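Side-chain contacts in insecticidal crystal protein Cry7Cal (Bacillus thuringiensis, PDB 5ZI1), which is an insecticidal toxin of the delta-endotoxin family, active against locusts and thought to bind receptors on target cells: residues 46-49 against 55-58; 372-377 against 394-399; 497-502 against 507-512. One frame throughout, in Å; residues are numbered along the deposited sequence.

Read from the N terminus, the three contacts follow one another in series, none nested in or crossing another, and each falls in a different part of this three-domain toxin fragment. Contact 1 closes the short turn between helix 33-47 and helix 54-67 in the N-terminal helical domain. Contact 2 spans the hairpin of strands 369-382 and 387-393 in the middle, beta-rich domain and catches the loop that leaves it. Contact 3 closes the seven-residue connection between strands 496-500 and 508-513, joining two sheets of the C-terminal domain. Their centres stand about 39 to 47 Å apart, and no two of them touch.

Contact 1 of 3, residues 46-49 against 55-58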
ATOM      1  N   LEU A  46       0.370  20.180  -4.476  1.00 55.35           N
ATOM      2  CA  LEU A  46       1.033  18.920  -4.794  1.00 49.20           C
ATOM      3  C   LEU A  46       0.732  18.480  -6.213  1.00 55.10           C
ATOM      4  O   LEU A  46       1.648  18.130  -6.966  1.00 56.62           O
ATOM      5  CB  LEU A  46       0.621  17.827  -3.821  1.00 48.70           C
ATOM      6  CG  LEU A  46       1.369  17.835  -2.499  1.00 57.64           C
ATOM      7  CD1 LEU A  46       0.758  16.820  -1.549  1.00 50.60           C
ATOM      8  CD2 LEU A  46       2.855  17.548  -2.778  1.00 51.81           C
ATOM      9  N   LEU A  47      -0.552  18.493  -6.596  1.00 53.94           N
ATOM     10  CA  LEU A  47      -0.966  17.929  -7.876  1.00 55.07           C
ATOM     11  C   LEU A  47      -0.695  18.877  -9.038  1.00 50.85           C
ATOM     12  O   LEU A  47      -0.478  18.422 -10.163  1.00 48.35           O
ATOM     13  CB  LEU A  47      -2.456  17.551  -7.828  1.00 49.15           C
ATOM     14  CG  LEU A  47      -2.822  16.257  -7.082  1.00 49.75           C
ATOM     15  CD1 LEU A  47      -4.342  16.081  -6.915  1.00 46.34           C
ATOM     16  CD2 LEU A  47      -2.243  15.072  -7.808  1.00 43.38           C
ATOM     17  N   TRP A  48      -0.742  20.180  -8.802  1.00 49.88           N
ATOM     18  CA  TRP A  48      -0.447  21.178  -9.824  1.00 52.97           C
ATOM     19  C   TRP A  48       0.601  22.142  -9.289  1.00 56.70           C
ATOM     20  O   TRP A  48       0.284  23.300  -8.977  1.00 54.10           O
ATOM     21  CB  TRP A  48      -1.700  21.948 -10.233  1.00 52.60           C
ATOM     22  CG  TRP A  48      -2.717  21.177 -11.009  1.00 54.55           C
ATOM     23  CD1 TRP A  48      -2.756  21.000 -12.356  1.00 56.29           C
ATOM     24  CD2 TRP A  48      -3.882  20.527 -10.483  1.00 53.21           C
ATOM     25  NE1 TRP A  48      -3.874  20.271 -12.712  1.00 54.99           N
ATOM     26  CE2 TRP A  48      -4.577  19.965 -11.575  1.00 57.71           C
ATOM     27  CE3 TRP A  48      -4.399  20.358  -9.198  1.00 49.86           C
ATOM     28  CZ2 TRP A  48      -5.760  19.247 -11.417  1.00 55.19           C
ATOM     29  CZ3 TRP A  48      -5.582  19.644  -9.044  1.00 52.75           C
ATOM     30  CH2 TRP A  48      -6.243  19.099 -10.143  1.00 53.80           C
ATOM     31  N   PRO A  49       1.859  21.700  -9.167  1.00 51.75           N
ATOM     32  CA  PRO A  49       2.918  22.602  -8.686  1.00 55.65           C
ATOM     33  C   PRO A  49       3.008  23.837  -9.567  1.00 57.91           C
ATOM     34  O   PRO A  49       3.028  23.744 -10.795  1.00 61.90           O
ATOM     35  CB  PRO A  49       4.197  21.751  -8.777  1.00 52.82           C
ATOM     36  CG  PRO A  49       3.727  20.337  -8.853  1.00 57.96           C
ATOM     37  CD  PRO A  49       2.380  20.374  -9.536  1.00 51.31           C
ATOM     38  N   LEU A  55       3.115  17.491 -13.151  1.00 54.61           N
ATOM     39  CA  LEU A  55       2.996  16.195 -12.482  1.00 50.29           C
ATOM     40  C   LEU A  55       2.112  15.243 -13.274  1.00 49.40           C
ATOM     41  O   LEU A  55       2.413  14.047 -13.378  1.00 49.55           O
ATOM     42  CB  LEU A  55       2.457  16.371 -11.061  1.00 48.56           C
ATOM     43  CG  LEU A  55       2.607  15.139 -10.160  1.00 47.87           C
ATOM     44  CD1 LEU A  55       4.081  14.837  -9.926  1.00 51.68           C
ATOM     45  CD2 LEU A  55       1.899  15.322  -8.830  1.00 45.09           C
ATOM     46  N   TRP A  56       1.026  15.750 -13.859  1.00 48.71           N
ATOM     47  CA  TRP A  56       0.150  14.860 -14.618  1.00 53.37           C
ATOM     48  C   TRP A  56       0.816  14.390 -15.903  1.00 54.38           C
ATOM     49  O   TRP A  56       0.554  13.271 -16.362  1.00 55.63           O
ATOM     50  CB  TRP A  56      -1.173  15.546 -14.930  1.00 45.32           C
ATOM     51  CG  TRP A  56      -1.900  16.081 -13.727  1.00 50.68           C
ATOM     52  CD1 TRP A  56      -1.741  17.310 -13.159  1.00 52.76           C
ATOM     53  CD2 TRP A  56      -2.915  15.412 -12.954  1.00 46.23           C
ATOM     54  NE1 TRP A  56      -2.579  17.448 -12.078  1.00 46.44           N
ATOM     55  CE2 TRP A  56      -3.314  16.299 -11.934  1.00 48.38           C
ATOM     56  CE3 TRP A  56      -3.529  14.154 -13.033  1.00 46.82           C
ATOM     57  CZ2 TRP A  56      -4.322  15.979 -11.004  1.00 48.92           C
ATOM     58  CZ3 TRP A  56      -4.536  13.833 -12.092  1.00 47.94           C
ATOM     59  CH2 TRP A  56      -4.915  14.743 -11.101  1.00 42.37           C
ATOM     60  N   GLU A  57       1.676  15.219 -16.500  1.00 55.17           N
ATOM     61  CA  GLU A  57       2.489  14.738 -17.614  1.00 54.29           C
ATOM     62  C   GLU A  57       3.405  13.607 -17.165  1.00 53.54           C
ATOM     63  O   GLU A  57       3.526  12.585 -17.853  1.00 55.49           O
ATOM     64  CB  GLU A  57       3.310  15.880 -18.212  1.00 58.70           C
ATOM     65  CG  GLU A  57       2.510  16.983 -18.901  1.00 62.04           C
ATOM     66  CD  GLU A  57       3.367  18.227 -19.184  1.00 73.22           C
ATOM     67  OE1 GLU A  57       4.522  18.293 -18.692  1.00 70.80           O
ATOM     68  OE2 GLU A  57       2.891  19.137 -19.899  1.00 77.89           O
ATOM     69  N   SER A  58       4.053  13.764 -16.007  1.00 52.19           N
ATOM     70  CA  SER A  58       4.915  12.704 -15.494  1.00 53.20           C
ATOM     71  C   SER A  58       4.132  11.429 -15.210  1.00 55.23           C
ATOM     72  O   SER A  58       4.640  10.327 -15.449  1.00 55.63           O
ATOM     73  CB  SER A  58       5.625  13.167 -14.226  1.00 55.86           C
ATOM     74  OG  SER A  58       6.252  14.416 -14.420  1.00 62.74           O
TER
HETATM   75  O   HOH W   1       0.643  18.964 -12.357  1.00 54.32           O
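Where helix 33-47 ends and helix 54-67 has just begun, L47 and L55 bring their CA atoms to 6.3 Å, and W48 is the residue at which the backbone leaves helical angles. A water between the two ends accepts from L55 N at 3.0 Å; it lies unusually close to L47 O, so that side of the bridge is doubtful. W56 NE1 lies 3.0 Å from L47 O. The CG of W56 lies anti to its carbonyl carbon (chi1 -55°), which swings the indole back across the turn onto W48. There the two five-membered rings meet obliquely, their centroids 4.4 Å apart and their planes inclined at 42°. W56 NE1 sits over one face of the W48 indole, displaced toward its rim; it is 3.2 Å from W48 NE1, but both are donors and form no bond. The six-membered parts close up at W48 CZ2 and W56 CZ2, 3.6 Å apart. L47 lays its CD2 against the same W56 CZ2 at 3.9 Å, crossing the ring system at a slant. L55, for its part, directs CB at L47 O and puts CD2 3.4 Å from L46 O, while the ring of P49 borders its CB. W48 NE1 has a weak hydrogen bond to N53 OD1 within the turn. This helix-turn-helix connection belongs to the N-terminal alpha-helical bundle, a domain generally linked to membrane insertion in this family. Around it, helix 73-101 covers the tryptophans through L83, R87 and L90, helix 141-165 packs on L47 and both indoles through Q146 and L150, and helix 13-26 meets L47 and L55 through I20 and S16.

Contact 2 of 3, residues 372-377 against 394-399; sequences AVPLLR and FSNNIP
P374 and N396 meet because the asparagine CG stands anti to its own backbone N (chi1 172°), which carries the amide alongside the proline ring, at its CG corner; in F394 the CG lies beside the backbone N (chi1 -66°), turning the phenyl ring to pass P374 O obliquely. The proline touches both neighbours: its CB faces the backbone oxygens of F394 and S395, and its CG meets N396 ND2 at 3.6 Å and N396 CB at 3.9 Å. Ring and amide cross obliquely, a van der Waals contact between the proline's apolar methylenes and the amide group. The backbones are joined by one hydrogen bond, F394 N to P374 O, 2.8 Å long and nearly straight at 164°. This pairing also brings F394 CB to 3.5 Å from P374 O. The far end of the N396 amide is held within its own loop: OD1 accepts from I398 N at 2.9 Å, an Asx turn in which the donor lies above the carbonyl plane. This bond fixes the oxygen end of the group while the nitrogen end rests on P374. The contact extends the pairing of strands 369-382 and 387-393 just past the end of the latter, at the edge of one antiparallel sheet of the middle, beta-prism domain of three-domain Cry toxins. Beyond it, F394 stacks its ring on F392, the loop bonds through S395 to A313 of strand 312-324 in another sheet and through N397 to R311, and I398 packs on F312 and on A362 of strand 352-365.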
ATOM      1  N   ALA A 372      27.286 -11.358  -7.245  1.00 47.44           N
ATOM      2  CA  ALA A 372      27.946 -10.932  -6.022  1.00 50.97           C
ATOM      3  C   ALA A 372      27.286  -9.681  -5.467  1.00 47.89           C
ATOM      4  O   ALA A 372      27.041  -8.720  -6.205  1.00 50.17           O
ATOM      5  CB  ALA A 372      29.448 -10.684  -6.274  1.00 48.17           C
ATOM      6  N   VAL A 373      27.008  -9.701  -4.168  1.00 48.84           N
ATOM      7  CA  VAL A 373      26.669  -8.501  -3.409  1.00 46.43           C
ATOM      8  C   VAL A 373      27.672  -8.389  -2.264  1.00 50.89           C
ATOM      9  O   VAL A 373      27.387  -8.821  -1.134  1.00 52.50           O
ATOM     10  CB  VAL A 373      25.219  -8.549  -2.899  1.00 49.09           C
ATOM     11  CG1 VAL A 373      24.914  -7.287  -2.111  1.00 44.83           C
ATOM     12  CG2 VAL A 373      24.231  -8.733  -4.087  1.00 38.35           C
ATOM     13  N   PRO A 374      28.868  -7.845  -2.503  1.00 48.43           N
ATOM     14  CA  PRO A 374      29.891  -7.855  -1.446  1.00 52.98           C
ATOM     15  C   PRO A 374      29.664  -6.808  -0.376  1.00 56.95           C
ATOM     16  O   PRO A 374      30.290  -6.902   0.692  1.00 52.74           O
ATOM     17  CB  PRO A 374      31.205  -7.606  -2.210  1.00 47.22           C
ATOM     18  CG  PRO A 374      30.806  -6.971  -3.499  1.00 50.07           C
ATOM     19  CD  PRO A 374      29.409  -7.438  -3.821  1.00 48.24           C
ATOM     20  N   LEU A 375      28.767  -5.846  -0.606  1.00 51.33           N
ATOM     21  CA  LEU A 375      28.519  -4.809   0.383  1.00 51.72           C
ATOM     22  C   LEU A 375      27.031  -4.468   0.435  1.00 52.76           C
ATOM     23  O   LEU A 375      26.385  -4.297  -0.609  1.00 49.31           O
ATOM     24  CB  LEU A 375      29.367  -3.577   0.070  1.00 50.41           C
ATOM     25  CG  LEU A 375      29.210  -2.381   1.010  1.00 58.43           C
ATOM     26  CD1 LEU A 375      30.516  -1.588   1.014  1.00 51.56           C
ATOM     27  CD2 LEU A 375      28.058  -1.446   0.636  1.00 53.05           C
ATOM     28  N   LEU A 376      26.502  -4.382   1.656  1.00 51.90           N
ATOM     29  CA  LEU A 376      25.126  -3.975   1.931  1.00 47.37           C
ATOM     30  C   LEU A 376      25.136  -3.167   3.220  1.00 45.77           C
ATOM     31  O   LEU A 376      25.548  -3.672   4.263  1.00 47.95           O
ATOM     32  CB  LEU A 376      24.203  -5.189   2.069  1.00 48.36           C
ATOM     33  CG  LEU A 376      22.703  -4.971   2.352  1.00 47.63           C
ATOM     34  CD1 LEU A 376      22.009  -4.363   1.149  1.00 41.76           C
ATOM     35  CD2 LEU A 376      22.052  -6.283   2.725  1.00 41.46           C
ATOM     36  N   ARG A 377      24.699  -1.915   3.145  1.00 51.68           N
ATOM     37  CA  ARG A 377      24.662  -0.999   4.279  1.00 50.64           C
ATOM     38  C   ARG A 377      23.212  -0.603   4.556  1.00 49.79           C
ATOM     39  O   ARG A 377      22.494  -0.185   3.640  1.00 44.56           O
ATOM     40  CB  ARG A 377      25.521   0.233   3.968  1.00 50.70           C
ATOM     41  CG  ARG A 377      25.620   1.292   5.042  1.00 57.17           C
ATOM     42  CD  ARG A 377      26.229   2.557   4.459  1.00 55.98           C
ATOM     43  NE  ARG A 377      27.488   2.261   3.793  1.00 69.19           N
ATOM     44  CZ  ARG A 377      27.895   2.822   2.655  1.00 67.28           C
ATOM     45  NH1 ARG A 377      29.068   2.478   2.146  1.00 66.95           N
ATOM     46  NH2 ARG A 377      27.140   3.716   2.026  1.00 61.22           N
ATOM     47  N   PHE A 394      32.695  -7.100   2.137  1.00 50.89           N
ATOM     48  CA  PHE A 394      33.457  -8.305   1.874  1.00 50.64           C
ATOM     49  C   PHE A 394      34.392  -8.086   0.695  1.00 50.48           C
ATOM     50  O   PHE A 394      34.243  -7.140  -0.082  1.00 52.55           O
ATOM     51  CB  PHE A 394      32.527  -9.477   1.594  1.00 50.35           C
ATOM     52  CG  PHE A 394      31.702  -9.885   2.768  1.00 55.64           C
ATOM     53  CD1 PHE A 394      32.218  -9.801   4.049  1.00 55.68           C
ATOM     54  CD2 PHE A 394      30.403 -10.345   2.594  1.00 53.20           C
ATOM     55  CE1 PHE A 394      31.455 -10.171   5.141  1.00 53.40           C
ATOM     56  CE2 PHE A 394      29.639 -10.728   3.673  1.00 52.95           C
ATOM     57  CZ  PHE A 394      30.165 -10.641   4.952  1.00 56.13           C
ATOM     58  N   SER A 395      35.332  -9.015   0.544  1.00 46.66           N
ATOM     59  CA  SER A 395      36.400  -8.839  -0.427  1.00 53.33           C
ATOM     60  C   SER A 395      35.823  -8.638  -1.815  1.00 50.55           C
ATOM     61  O   SER A 395      34.793  -9.211  -2.169  1.00 55.54           O
ATOM     62  CB  SER A 395      37.335 -10.042  -0.445  1.00 54.87           C
ATOM     63  OG  SER A 395      36.978 -10.895  -1.519  1.00 57.89           O
ATOM     64  N   ASN A 396      36.490  -7.797  -2.593  1.00 51.93           N
ATOM     65  CA  ASN A 396      36.065  -7.475  -3.944  1.00 53.52           C
ATOM     66  C   ASN A 396      37.142  -6.627  -4.610  1.00 51.72           C
ATOM     67  O   ASN A 396      37.367  -5.477  -4.220  1.00 54.95           O
ATOM     68  CB  ASN A 396      34.709  -6.750  -3.920  1.00 51.63           C
ATOM     69  CG  ASN A 396      34.307  -6.226  -5.268  1.00 49.48           C
ATOM     70  OD1 ASN A 396      34.792  -6.692  -6.305  1.00 48.58           O
ATOM     71  ND2 ASN A 396      33.415  -5.242  -5.271  1.00 49.76           N
ATOM     72  N   ASN A 397      37.827  -7.190  -5.598  1.00 46.19           N
ATOM     73  CA  ASN A 397      38.819  -6.440  -6.352  1.00 54.29           C
ATOM     74  C   ASN A 397      38.374  -6.200  -7.786  1.00 53.32           C
ATOM     75  O   ASN A 397      39.216  -5.916  -8.651  1.00 46.29           O
ATOM     76  CB  ASN A 397      40.189  -7.136  -6.313  1.00 50.36           C
ATOM     77  CG  ASN A 397      40.218  -8.462  -7.074  1.00 56.31           C
ATOM     78  OD1 ASN A 397      39.296  -8.816  -7.831  1.00 52.71           O
ATOM     79  ND2 ASN A 397      41.301  -9.200  -6.885  1.00 52.00           N
ATOM     80  N   ILE A 398      37.075  -6.345  -8.060  1.00 50.70           N
ATOM     81  CA  ILE A 398      36.566  -5.965  -9.383  1.00 51.84           C
ATOM     82  C   ILE A 398      36.627  -4.450  -9.508  1.00 53.61           C
ATOM     83  O   ILE A 398      36.242  -3.745  -8.558  1.00 52.64           O
ATOM     84  CB  ILE A 398      35.136  -6.474  -9.581  1.00 54.43           C
ATOM     85  CG1 ILE A 398      35.055  -7.976  -9.349  1.00 56.09           C
ATOM     86  CG2 ILE A 398      34.661  -6.186 -10.988  1.00 49.93           C
ATOM     87  CD1 ILE A 398      33.655  -8.443  -9.021  1.00 51.52           C
ATOM     88  N   PRO A 399      37.134  -3.906 -10.618  1.00 55.26           N
ATOM     89  CA  PRO A 399      37.171  -2.448 -10.775  1.00 57.54           C
ATOM     90  C   PRO A 399      35.790  -1.844 -10.565  1.00 55.81           C
ATOM     91  O   PRO A 399      34.773  -2.407 -10.987  1.00 56.52           O
ATOM     92  CB  PRO A 399      37.659  -2.253 -12.214  1.00 54.65           C
ATOM     93  CG  PRO A 399      38.365  -3.506 -12.563  1.00 51.95           C
ATOM     94  CD  PRO A 399      37.704  -4.606 -11.781  1.00 53.27           C
TER

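Contact 3 of 3, residues 497-502 against 507-512; sequences LKIVNN and NQVFRM
V509 and I499 form the tight part of this contact, reaching toward each other tip to tip: I499 CD1 lies 3.6 Å from V509 CG1 and 3.8 Å from V509 CG2, fitting against both methyls of the valine. V509 CG1 stands anti to the backbone N (chi1 175°), which directs it toward I499 CD1. L497 adds a second apolar touch. Its CD1 comes within 3.7 Å of F510 CD2, the leucine crossing the phenylalanine at about a right angle and meeting the ring obliquely; against V509 CG1 the same methyl is looser, at 4.1 Å. Elsewhere the segments draw apart: K498, V500 and Q508, all partly exposed, do not meet the opposite segment, nor does the exposed N502. The strand axes approach no closer than 9.4 Å and run at 150°, too far apart for backbone pairing, and indeed each strand pairs elsewhere: 496-500 with 484-487 and 589-599, 508-513 with 478-479 and 575-580. Two sheets are therefore packed face to face here, in the beta sandwich known for the C-terminal domain of this family, with I592 and I580 extending the apolar layer. No hydrogen bond or charge links the two segments: the contact itself is apolar, held by buried hydrocarbon surface, while the backbone hydrogen bonds of each strand lie within its own sheet.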
ATOM      1  N   LEU A 497      -8.350 -11.737   5.235  1.00 47.58           N
ATOM      2  CA  LEU A 497      -8.600 -13.095   5.701  1.00 46.50           C
ATOM      3  C   LEU A 497      -9.725 -13.743   4.906  1.00 53.20           C
ATOM      4  O   LEU A 497     -10.751 -13.111   4.631  1.00 51.78           O
ATOM      5  CB  LEU A 497      -8.967 -13.111   7.186  1.00 52.13           C
ATOM      6  CG  LEU A 497      -7.890 -12.704   8.198  1.00 54.16           C
ATOM      7  CD1 LEU A 497      -8.076 -13.435   9.515  1.00 44.61           C
ATOM      8  CD2 LEU A 497      -6.509 -12.947   7.646  1.00 49.39           C
ATOM      9  N   LYS A 498      -9.539 -15.021   4.565  1.00 50.63           N
ATOM     10  CA  LYS A 498     -10.561 -15.831   3.914  1.00 53.08           C
ATOM     11  C   LYS A 498     -10.914 -17.003   4.819  1.00 56.81           C
ATOM     12  O   LYS A 498     -10.101 -17.913   5.010  1.00 56.43           O
ATOM     13  CB  LYS A 498     -10.079 -16.330   2.559  1.00 56.80           C
ATOM     14  CG  LYS A 498     -11.126 -17.105   1.798  1.00 54.66           C
ATOM     15  CD  LYS A 498     -10.573 -17.539   0.457  1.00 63.77           C
ATOM     16  CE  LYS A 498     -10.160 -19.001   0.475  1.00 67.63           C
ATOM     17  NZ  LYS A 498     -11.158 -19.853  -0.260  1.00 66.19           N
ATOM     18  N   ILE A 499     -12.131 -16.997   5.353  1.00 49.44           N
ATOM     19  CA  ILE A 499     -12.604 -18.041   6.253  1.00 50.49           C
ATOM     20  C   ILE A 499     -13.598 -18.922   5.504  1.00 53.56           C
ATOM     21  O   ILE A 499     -14.569 -18.419   4.925  1.00 53.01           O
ATOM     22  CB  ILE A 499     -13.252 -17.441   7.513  1.00 59.58           C
ATOM     23  CG1 ILE A 499     -12.366 -16.338   8.088  1.00 55.21           C
ATOM     24  CG2 ILE A 499     -13.505 -18.519   8.571  1.00 53.22           C
ATOM     25  CD1 ILE A 499     -13.131 -15.375   8.955  1.00 57.53           C
ATOM     26  N   VAL A 500     -13.356 -20.231   5.519  1.00 51.56           N
ATOM     27  CA  VAL A 500     -14.294 -21.231   5.019  1.00 59.29           C
ATOM     28  C   VAL A 500     -14.812 -22.021   6.221  1.00 65.27           C
ATOM     29  O   VAL A 500     -14.038 -22.716   6.892  1.00 65.93           O
ATOM     30  CB  VAL A 500     -13.640 -22.155   3.983  1.00 59.94           C
ATOM     31  CG1 VAL A 500     -14.668 -23.096   3.419  1.00 54.60           C
ATOM     32  CG2 VAL A 500     -12.974 -21.334   2.864  1.00 54.72           C
ATOM     33  N   ASN A 501     -16.127 -21.931   6.480  1.00 61.37           N
ATOM     34  CA  ASN A 501     -16.669 -22.318   7.785  1.00 63.72           C
ATOM     35  C   ASN A 501     -16.565 -23.821   8.010  1.00 69.05           C
ATOM     36  O   ASN A 501     -16.111 -24.263   9.073  1.00 68.51           O
ATOM     37  CB  ASN A 501     -18.123 -21.832   7.910  1.00 62.56           C
ATOM     38  CG  ASN A 501     -18.857 -22.394   9.139  1.00 66.72           C
ATOM     39  OD1 ASN A 501     -18.237 -22.846  10.106  1.00 72.69           O
ATOM     40  ND2 ASN A 501     -20.192 -22.328   9.112  1.00 60.59           N
ATOM     41  N   ASN A 502     -16.951 -24.629   7.016  1.00 70.11           N
ATOM     42  CA  ASN A 502     -16.858 -26.074   7.199  1.00 71.66           C
ATOM     43  C   ASN A 502     -15.428 -26.549   7.445  1.00 70.81           C
ATOM     44  O   ASN A 502     -15.243 -27.697   7.869  1.00 78.98           O
ATOM     45  CB  ASN A 502     -17.464 -26.836   6.000  1.00 70.30           C
ATOM     46  CG  ASN A 502     -16.606 -26.768   4.723  1.00 79.88           C
ATOM     47  OD1 ASN A 502     -15.486 -27.306   4.664  1.00 79.44           O
ATOM     48  ND2 ASN A 502     -17.162 -26.152   3.674  1.00 79.06           N
ATOM     49  N   ASN A 507     -14.620 -22.213  16.546  1.00 60.30           N
ATOM     50  CA  ASN A 507     -15.179 -20.908  16.237  1.00 57.81           C
ATOM     51  C   ASN A 507     -14.108 -19.838  16.066  1.00 56.11           C
ATOM     52  O   ASN A 507     -14.364 -18.821  15.412  1.00 52.33           O
ATOM     53  CB  ASN A 507     -16.151 -20.484  17.343  1.00 54.02           C
ATOM     54  CG  ASN A 507     -17.431 -21.301  17.351  1.00 58.70           C
ATOM     55  OD1 ASN A 507     -17.746 -22.032  16.400  1.00 57.10           O
ATOM     56  ND2 ASN A 507     -18.186 -21.173  18.434  1.00 59.05           N
ATOM     57  N   GLN A 508     -12.934 -20.028  16.661  1.00 51.25           N
ATOM     58  CA  GLN A 508     -11.946 -18.959  16.715  1.00 54.25           C
ATOM     59  C   GLN A 508     -11.319 -18.730  15.347  1.00 53.52           C
ATOM     60  O   GLN A 508     -10.894 -19.677  14.678  1.00 56.35           O
ATOM     61  CB  GLN A 508     -10.868 -19.291  17.743  1.00 54.19           C
ATOM     62  CG  GLN A 508      -9.928 -18.130  17.989  1.00 58.85           C
ATOM     63  CD  GLN A 508      -9.136 -18.260  19.281  1.00 68.55           C
ATOM     64  OE1 GLN A 508      -7.903 -18.269  19.269  1.00 68.28           O
ATOM     65  NE2 GLN A 508      -9.844 -18.347  20.405  1.00 64.96           N
ATOM     66  N   VAL A 509     -11.256 -17.466  14.930  1.00 50.61           N
ATOM     67  CA  VAL A 509     -10.644 -17.124  13.648  1.00 52.42           C
ATOM     68  C   VAL A 509      -9.222 -16.615  13.846  1.00 54.44           C
ATOM     69  O   VAL A 509      -8.276 -17.155  13.258  1.00 57.02           O
ATOM     70  CB  VAL A 509     -11.481 -16.089  12.881  1.00 57.04           C
ATOM     71  CG1 VAL A 509     -10.754 -15.677  11.610  1.00 49.37           C
ATOM     72  CG2 VAL A 509     -12.885 -16.638  12.580  1.00 52.76           C
ATOM     73  N   PHE A 510      -9.044 -15.570  14.658  1.00 55.70           N
ATOM     74  CA  PHE A 510      -7.699 -15.042  14.844  1.00 56.26           C
ATOM     75  C   PHE A 510      -7.533 -14.478  16.247  1.00 60.97           C
ATOM     76  O   PHE A 510      -8.504 -14.288  16.985  1.00 53.98           O
ATOM     77  CB  PHE A 510      -7.354 -13.990  13.773  1.00 50.53           C
ATOM     78  CG  PHE A 510      -8.117 -12.679  13.880  1.00 52.22           C
ATOM     79  CD1 PHE A 510      -7.895 -11.794  14.923  1.00 53.68           C
ATOM     80  CD2 PHE A 510      -8.993 -12.299  12.878  1.00 48.34           C
ATOM     81  CE1 PHE A 510      -8.564 -10.587  14.991  1.00 50.96           C
ATOM     82  CE2 PHE A 510      -9.655 -11.090  12.941  1.00 47.40           C
ATOM     83  CZ  PHE A 510      -9.441 -10.236  13.999  1.00 48.25           C
ATOM     84  N   ARG A 511      -6.272 -14.195  16.600  1.00 54.42           N
ATOM     85  CA  ARG A 511      -5.949 -13.455  17.811  1.00 57.87           C
ATOM     86  C   ARG A 511      -5.188 -12.189  17.467  1.00 53.76           C
ATOM     87  O   ARG A 511      -4.355 -12.179  16.566  1.00 58.44           O
ATOM     88  CB  ARG A 511      -5.056 -14.220  18.763  1.00 60.94           C
ATOM     89  CG  ARG A 511      -5.066 -15.694  18.587  1.00 67.63           C
ATOM     90  CD  ARG A 511      -4.598 -16.309  19.843  1.00 68.93           C
ATOM     91  NE  ARG A 511      -4.567 -17.763  19.772  1.00 72.39           N
ATOM     92  CZ  ARG A 511      -4.986 -18.543  20.755  1.00 81.43           C
ATOM     93  NH1 ARG A 511      -4.930 -19.856  20.617  1.00 81.53           N
ATOM     94  NH2 ARG A 511      -5.472 -17.991  21.868  1.00 84.49           N
ATOM     95  N   MET A 512      -5.401 -11.163  18.276  1.00 56.48           N
ATOM     96  CA  MET A 512      -4.819  -9.853  18.053  1.00 50.39           C
ATOM     97  C   MET A 512      -4.598  -9.215  19.413  1.00 54.28           C
ATOM     98  O   MET A 512      -5.435  -9.371  20.309  1.00 53.59           O
ATOM     99  CB  MET A 512      -5.761  -9.024  17.179  1.00 52.31           C
ATOM    100  CG  MET A 512      -5.337  -7.611  16.900  1.00 54.45           C
ATOM    101  SD  MET A 512      -6.595  -6.806  15.861  1.00 56.53           S
ATOM    102  CE  MET A 512      -6.277  -7.538  14.255  1.00 50.03           C
TER